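Local coordinates for flagellar hook-associated protein 3 (Bacillus cereus, PDB 5ZIY) that probably forms, as the hook-associated protein FlgL, part of the junction that joins the flagellar hook to the filament, at residues L139-M150 with L165-I176. Sequence-based numbering, arbitrary orientation.
Sequences LLSPVIKTLKQM and LLEENKQNLDGI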
ATOM      1  N   LEU A 139      -9.316   3.869  -1.696  1.00 18.15           N
ATOM      2  CA  LEU A 139      -8.789   2.570  -2.076  1.00 17.47           C
ATOM      3  C   LEU A 139      -9.225   1.509  -1.069  1.00 17.20           C
ATOM      4  O   LEU A 139      -9.545   0.383  -1.444  1.00 17.41           O
ATOM      5  CB  LEU A 139      -7.261   2.651  -2.124  1.00 16.95           C
ATOM      6  CG  LEU A 139      -6.451   1.427  -2.555  1.00 16.54           C
ATOM      7  CD1 LEU A 139      -6.454   1.266  -4.102  1.00 17.61           C
ATOM      8  CD2 LEU A 139      -5.054   1.551  -1.961  1.00 15.94           C
ATOM      9  N   LEU A 140      -9.223   1.867   0.220  1.00 16.60           N
ATOM     10  CA  LEU A 140      -9.321   0.850   1.304  1.00 15.96           C
ATOM     11  C   LEU A 140     -10.590   0.922   2.147  1.00 16.85           C
ATOM     12  O   LEU A 140     -11.029  -0.104   2.684  1.00 17.21           O
ATOM     13  CB  LEU A 140      -8.084   0.906   2.206  1.00 14.97           C
ATOM     14  CG  LEU A 140      -6.795   0.451   1.525  1.00 15.39           C
ATOM     15  CD1 LEU A 140      -5.594   0.853   2.360  1.00 13.86           C
ATOM     16  CD2 LEU A 140      -6.749  -1.081   1.246  1.00 14.87           C
ATOM     17  N   SER A 141     -11.232   2.085   2.242  1.00 17.14           N
ATOM     18  CA  SER A 141     -12.520   2.102   2.925  1.00 18.30           C
ATOM     19  C   SER A 141     -13.499   1.129   2.296  1.00 18.80           C
ATOM     20  O   SER A 141     -14.183   0.404   3.005  1.00 19.10           O
ATOM     21  CB  SER A 141     -13.125   3.514   3.024  1.00 19.19           C
ATOM     22  OG  SER A 141     -12.387   4.224   3.963  1.00 21.08           O
ATOM     23  N   PRO A 142     -13.543   1.054   0.962  1.00 19.69           N
ATOM     24  CA  PRO A 142     -14.574   0.124   0.494  1.00 20.33           C
ATOM     25  C   PRO A 142     -14.146  -1.345   0.618  1.00 20.35           C
ATOM     26  O   PRO A 142     -15.010  -2.220   0.765  1.00 22.02           O
ATOM     27  CB  PRO A 142     -14.845   0.549  -0.986  1.00 21.59           C
ATOM     28  CG  PRO A 142     -14.123   1.805  -1.219  1.00 21.52           C
ATOM     29  CD  PRO A 142     -13.022   1.904  -0.124  1.00 19.95           C
ATOM     30  N   VAL A 143     -12.841  -1.611   0.580  1.00 18.74           N
ATOM     31  CA  VAL A 143     -12.330  -2.924   0.847  1.00 18.45           C
ATOM     32  C   VAL A 143     -12.820  -3.421   2.172  1.00 18.42           C
ATOM     33  O   VAL A 143     -13.381  -4.508   2.262  1.00 19.10           O
ATOM     34  CB  VAL A 143     -10.807  -2.955   0.846  1.00 17.50           C
ATOM     35  CG1 VAL A 143     -10.304  -4.287   1.354  1.00 17.53           C
ATOM     36  CG2 VAL A 143     -10.318  -2.728  -0.563  1.00 17.85           C
ATOM     37  N   ILE A 144     -12.620  -2.596   3.200  1.00 17.86           N
ATOM     38  CA  ILE A 144     -12.947  -2.967   4.572  1.00 18.05           C
ATOM     39  C   ILE A 144     -14.457  -3.067   4.773  1.00 19.12           C
ATOM     40  O   ILE A 144     -14.934  -3.992   5.405  1.00 19.67           O
ATOM     41  CB  ILE A 144     -12.309  -1.972   5.587  1.00 17.56           C
ATOM     42  CG1 ILE A 144     -10.802  -1.981   5.431  1.00 16.66           C
ATOM     43  CG2 ILE A 144     -12.751  -2.275   7.038  1.00 18.22           C
ATOM     44  CD1 ILE A 144     -10.055  -0.778   6.076  1.00 16.79           C
ATOM     45  N   LYS A 145     -15.211  -2.115   4.234  1.00 19.64           N
ATOM     46  CA  LYS A 145     -16.674  -2.120   4.414  1.00 20.93           C
ATOM     47  C   LYS A 145     -17.280  -3.362   3.808  1.00 21.61           C
ATOM     48  O   LYS A 145     -18.151  -3.967   4.419  1.00 22.40           O
ATOM     49  CB  LYS A 145     -17.323  -0.878   3.803  1.00 21.76           C
ATOM     50  CG  LYS A 145     -16.987   0.376   4.589  1.00 24.17           C
ATOM     51  CD  LYS A 145     -17.392   1.670   3.895  1.00 27.81           C
ATOM     52  CE  LYS A 145     -17.219   2.878   4.846  1.00 30.01           C
ATOM     53  NZ  LYS A 145     -17.184   4.212   4.154  1.00 32.12           N
ATOM     54  N   THR A 146     -16.805  -3.734   2.610  1.00 21.51           N
ATOM     55  CA  THR A 146     -17.265  -4.948   1.950  1.00 22.41           C
ATOM     56  C   THR A 146     -16.923  -6.185   2.810  1.00 22.19           C
ATOM     57  O   THR A 146     -17.780  -7.017   3.028  1.00 23.17           O
ATOM     58  CB  THR A 146     -16.686  -5.088   0.536  1.00 22.63           C
ATOM     59  OG1 THR A 146     -17.080  -3.947  -0.248  1.00 23.24           O
ATOM     60  CG2 THR A 146     -17.192  -6.383  -0.158  1.00 23.98           C
ATOM     61  N   LEU A 147     -15.689  -6.278   3.329  1.00 21.13           N
ATOM     62  CA  LEU A 147     -15.315  -7.463   4.133  1.00 21.33           C
ATOM     63  C   LEU A 147     -16.256  -7.538   5.368  1.00 21.94           C
ATOM     64  O   LEU A 147     -16.722  -8.608   5.751  1.00 22.88           O
ATOM     65  CB  LEU A 147     -13.838  -7.425   4.582  1.00 20.41           C
ATOM     66  CG  LEU A 147     -12.778  -7.696   3.500  1.00 20.40           C
ATOM     67  CD1 LEU A 147     -11.330  -7.488   4.103  1.00 19.77           C
ATOM     68  CD2 LEU A 147     -12.948  -9.065   2.866  1.00 21.37           C
ATOM     69  N   LYS A 148     -16.544  -6.395   5.968  1.00 21.64           N
ATOM     70  CA  LYS A 148     -17.414  -6.383   7.140  1.00 23.20           C
ATOM     71  C   LYS A 148     -18.842  -6.860   6.854  1.00 24.44           C
ATOM     72  O   LYS A 148     -19.398  -7.626   7.621  1.00 24.72           O
ATOM     73  CB  LYS A 148     -17.403  -5.020   7.803  1.00 22.62           C
ATOM     74  CG  LYS A 148     -18.147  -5.017   9.116  1.00 26.21           C
ATOM     75  CD  LYS A 148     -18.353  -3.645   9.622  1.00 27.57           C
ATOM     76  CE  LYS A 148     -19.150  -3.645  10.929  1.00 30.98           C
ATOM     77  NZ  LYS A 148     -20.541  -3.263  10.617  1.00 34.55           N
ATOM     78  N   GLN A 149     -19.427  -6.430   5.746  1.00 25.69           N
ATOM     79  CA  GLN A 149     -20.746  -6.911   5.363  1.00 27.69           C
ATOM     80  C   GLN A 149     -20.694  -8.408   4.955  1.00 27.68           C
ATOM     81  O   GLN A 149     -21.697  -9.119   5.069  1.00 27.27           O
ATOM     82  CB  GLN A 149     -21.340  -6.076   4.217  1.00 28.35           C
ATOM     83  CG  GLN A 149     -21.477  -4.584   4.479  1.00 32.44           C
ATOM     84  CD  GLN A 149     -21.830  -3.817   3.189  1.00 39.81           C
ATOM     85  OE1 GLN A 149     -22.867  -4.088   2.558  1.00 44.13           O
ATOM     86  NE2 GLN A 149     -20.951  -2.882   2.774  1.00 41.12           N
ATOM     87  N   MET A 150     -19.535  -8.862   4.463  1.00 27.82           N
ATOM     88  CA  MET A 150     -19.336 -10.269   4.085  1.00 28.66           C
ATOM     89  C   MET A 150     -19.404 -11.132   5.334  1.00 28.46           C
ATOM     90  O   MET A 150     -20.160 -12.068   5.395  1.00 28.18           O
ATOM     91  CB  MET A 150     -17.993 -10.473   3.392  1.00 29.37           C
ATOM     92  CG  MET A 150     -17.992 -10.221   1.883  1.00 32.17           C
ATOM     93  SD  MET A 150     -16.350 -10.557   1.146  1.00 31.48           S
ATOM     94  CE  MET A 150     -16.741 -10.823  -0.587  1.00 37.37           C
ATOM     95  N   LEU A 165     -21.938  -8.955  -2.775  1.00 33.30           N
ATOM     96  CA  LEU A 165     -20.715  -8.678  -2.084  1.00 30.77           C
ATOM     97  C   LEU A 165     -19.521  -9.335  -2.778  1.00 31.28           C
ATOM     98  O   LEU A 165     -18.412  -8.794  -2.716  1.00 29.53           O
ATOM     99  CB  LEU A 165     -20.827  -9.117  -0.632  1.00 29.95           C
ATOM    100  CG  LEU A 165     -21.839  -8.306   0.198  1.00 30.90           C
ATOM    101  CD1 LEU A 165     -22.062  -8.977   1.547  1.00 31.36           C
ATOM    102  CD2 LEU A 165     -21.353  -6.873   0.374  1.00 28.75           C
ATOM    103  N   LEU A 166     -19.755 -10.491  -3.417  1.00 34.18           N
ATOM    104  CA  LEU A 166     -18.730 -11.172  -4.216  1.00 35.94           C
ATOM    105  C   LEU A 166     -18.239 -10.233  -5.308  1.00 35.91           C
ATOM    106  O   LEU A 166     -17.049 -10.089  -5.511  1.00 35.02           O
ATOM    107  CB  LEU A 166     -19.278 -12.462  -4.849  1.00 40.46           C
ATOM    108  CG  LEU A 166     -18.358 -13.328  -5.711  1.00 43.90           C
ATOM    109  CD1 LEU A 166     -17.340 -14.002  -4.834  1.00 43.31           C
ATOM    110  CD2 LEU A 166     -19.112 -14.383  -6.552  1.00 49.65           C
ATOM    111  N   GLU A 167     -19.174  -9.600  -6.012  1.00 37.92           N
ATOM    112  CA  GLU A 167     -18.821  -8.638  -7.076  1.00 39.50           C
ATOM    113  C   GLU A 167     -18.158  -7.395  -6.504  1.00 34.95           C
ATOM    114  O   GLU A 167     -17.206  -6.890  -7.086  1.00 34.68           O
ATOM    115  CB  GLU A 167     -20.042  -8.240  -7.931  1.00 43.11           C
ATOM    116  CG  GLU A 167     -20.090  -8.910  -9.312  1.00 52.12           C
ATOM    117  CD  GLU A 167     -19.009  -8.418 -10.302  1.00 56.19           C
ATOM    118  OE1 GLU A 167     -18.502  -7.284 -10.167  1.00 55.25           O
ATOM    119  OE2 GLU A 167     -18.691  -9.171 -11.250  1.00 64.66           O
ATOM    120  N   GLU A 168     -18.678  -6.890  -5.387  1.00 32.51           N
ATOM    121  CA  GLU A 168     -18.049  -5.737  -4.713  1.00 29.99           C
ATOM    122  C   GLU A 168     -16.583  -6.033  -4.384  1.00 27.70           C
ATOM    123  O   GLU A 168     -15.701  -5.204  -4.642  1.00 26.82           O
ATOM    124  CB  GLU A 168     -18.746  -5.367  -3.411  1.00 28.76           C
ATOM    125  CG  GLU A 168     -19.928  -4.424  -3.560  1.00 33.79           C
ATOM    126  CD  GLU A 168     -20.397  -3.894  -2.219  1.00 35.84           C
ATOM    127  OE1 GLU A 168     -19.767  -4.205  -1.175  1.00 34.66           O
ATOM    128  OE2 GLU A 168     -21.410  -3.169  -2.207  1.00 43.08           O
ATOM    129  N   ASN A 169     -16.334  -7.208  -3.812  1.00 27.45           N
ATOM    130  CA  ASN A 169     -14.958  -7.595  -3.474  1.00 26.27           C
ATOM    131  C   ASN A 169     -14.080  -7.746  -4.716  1.00 27.53           C
ATOM    132  O   ASN A 169     -12.882  -7.431  -4.655  1.00 26.82           O
ATOM    133  CB  ASN A 169     -14.916  -8.869  -2.608  1.00 27.02           C
ATOM    134  CG  ASN A 169     -13.499  -9.238  -2.178  1.00 27.18           C
ATOM    135  OD1 ASN A 169     -12.874  -8.492  -1.431  1.00 28.50           O
ATOM    136  ND2 ASN A 169     -13.000 -10.382  -2.628  1.00 29.00           N
ATOM    137  N   LYS A 170     -14.640  -8.224  -5.826  1.00 30.61           N
ATOM    138  CA  LYS A 170     -13.862  -8.325  -7.062  1.00 33.17           C
ATOM    139  C   LYS A 170     -13.422  -6.932  -7.550  1.00 32.12           C
ATOM    140  O   LYS A 170     -12.265  -6.736  -7.879  1.00 31.41           O
ATOM    141  CB  LYS A 170     -14.624  -9.060  -8.184  1.00 38.32           C
ATOM    142  CG  LYS A 170     -14.744 -10.578  -8.002  1.00 42.36           C
ATOM    143  CD  LYS A 170     -15.158 -11.279  -9.303  1.00 49.95           C
ATOM    144  CE  LYS A 170     -15.054 -12.815  -9.227  1.00 55.01           C
ATOM    145  NZ  LYS A 170     -16.372 -13.443  -8.958  1.00 58.02           N
ATOM    146  N   GLN A 171     -14.345  -5.979  -7.599  1.00 32.50           N
ATOM    147  CA  GLN A 171     -14.015  -4.583  -7.959  1.00 32.96           C
ATOM    148  C   GLN A 171     -13.046  -3.915  -6.996  1.00 28.62           C
ATOM    149  O   GLN A 171     -12.160  -3.180  -7.418  1.00 28.66           O
ATOM    150  CB  GLN A 171     -15.281  -3.744  -8.064  1.00 35.38           C
ATOM    151  CG  GLN A 171     -16.128  -4.128  -9.270  1.00 43.65           C
ATOM    152  CD  GLN A 171     -17.450  -3.402  -9.298  1.00 50.58           C
ATOM    153  OE1 GLN A 171     -17.899  -2.873  -8.278  1.00 52.83           O
ATOM    154  NE2 GLN A 171     -18.093  -3.378 -10.466  1.00 57.28           N
ATOM    155  N   ASN A 172     -13.185  -4.187  -5.704  1.00 25.81           N
ATOM    156  CA  ASN A 172     -12.216  -3.682  -4.729  1.00 23.11           C
ATOM    157  C   ASN A 172     -10.821  -4.238  -4.969  1.00 22.40           C
ATOM    158  O   ASN A 172      -9.854  -3.498  -4.985  1.00 21.41           O
ATOM    159  CB  ASN A 172     -12.653  -4.022  -3.316  1.00 21.95           C
ATOM    160  CG  ASN A 172     -13.958  -3.368  -2.922  1.00 22.75           C
ATOM    161  OD1 ASN A 172     -14.351  -2.342  -3.471  1.00 23.99           O
ATOM    162  ND2 ASN A 172     -14.625  -3.959  -1.925  1.00 22.59           N
ATOM    163  N   LEU A 173     -10.740  -5.546  -5.202  1.00 24.32           N
ATOM    164  CA  LEU A 173      -9.478  -6.228  -5.462  1.00 25.86           C
ATOM    165  C   LEU A 173      -8.784  -5.670  -6.723  1.00 27.64           C
ATOM    166  O   LEU A 173      -7.560  -5.465  -6.721  1.00 26.80           O
ATOM    167  CB  LEU A 173      -9.733  -7.724  -5.623  1.00 28.57           C
ATOM    168  CG  LEU A 173      -8.570  -8.653  -5.927  1.00 31.95           C
ATOM    169  CD1 LEU A 173      -7.434  -8.374  -4.976  1.00 31.53           C
ATOM    170  CD2 LEU A 173      -9.027 -10.096  -5.844  1.00 35.10           C
ATOM    171  N   ASP A 174      -9.561  -5.407  -7.773  1.00 29.78           N
ATOM    172  CA  ASP A 174      -9.013  -4.788  -8.992  1.00 32.05           C
ATOM    173  C   ASP A 174      -8.424  -3.414  -8.671  1.00 28.79           C
ATOM    174  O   ASP A 174      -7.429  -2.996  -9.231  1.00 29.94           O
ATOM    175  CB  ASP A 174     -10.102  -4.595 -10.049  1.00 36.44           C
ATOM    176  CG  ASP A 174     -10.645  -5.905 -10.599  1.00 42.80           C
ATOM    177  OD1 ASP A 174      -9.969  -6.954 -10.469  1.00 47.60           O
ATOM    178  OD2 ASP A 174     -11.757  -5.875 -11.186  1.00 48.94           O
ATOM    179  N   GLY A 175      -9.079  -2.677  -7.807  1.00 26.78           N
ATOM    180  CA  GLY A 175      -8.495  -1.446  -7.269  1.00 24.94           C
ATOM    181  C   GLY A 175      -7.152  -1.696  -6.570  1.00 21.44           C
ATOM    182  O   GLY A 175      -6.227  -0.933  -6.736  1.00 21.00           O
ATOM    183  N   ILE A 176      -7.025  -2.778  -5.823  1.00 20.27           N
ATOM    184  CA  ILE A 176      -5.760  -3.036  -5.108  1.00 18.81           C
ATOM    185  C   ILE A 176      -4.689  -3.520  -6.097  1.00 19.89           C
ATOM    186  O   ILE A 176      -3.513  -3.173  -5.985  1.00 18.84           O
ATOM    187  CB  ILE A 176      -5.919  -4.134  -4.035  1.00 18.66           C
ATOM    188  CG1 ILE A 176      -6.864  -3.657  -2.907  1.00 18.14           C
ATOM    189  CG2 ILE A 176      -4.523  -4.634  -3.571  1.00 18.52           C
ATOM    190  CD1 ILE A 176      -6.359  -2.473  -2.062  1.00 17.45           C
TER
HETATM  191  O   HOH W   1      -9.825  -0.819  -3.855  1.00 18.13           O
HETATM  192  O   HOH W   2     -13.514  -6.051  -0.230  1.00 19.65           O
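T146 fits as a knob into the hole formed by L165, E168, N169 and N172, an example of knobs-into-holes packing with a polar knob; the segments 139-150 and 165-176 run nearly antiparallel (152°), their axes 9.4 Å apart at closest approach. A chi1 of -59° sets T146 OG1 beside the backbone N, 2.9 Å from E168 OE1, and leaves the methyl CG2 anti to N, resting against the backbone between L165 O and N169 N. P142 O, one turn back, competes for the same hydroxyl proton, and the N172 side chain points back toward T146, leaving its ND2 3.0 Å from T146 OG1. A water then ties the helices together, donating to V143 O and N169 OD1 and accepting from N172 ND2; a second bridges L139 O and N172 O. M150 and L165 lie alongside each other, pointing opposite ways, and the extended chain of M150 carries its CE to 3.4 Å from N169 CB. At the other end, I176 CD1 meets L140 CD2 at 3.6 Å and L139 CG beside it, both leucines roughly perpendicular to I176. The pairing joins helix 137-155 to the long helix 162-204 in a helical bundle: V143 and L147 also touch helices 8-60 and 67-87, while N169 ND2 bonds to L49 O.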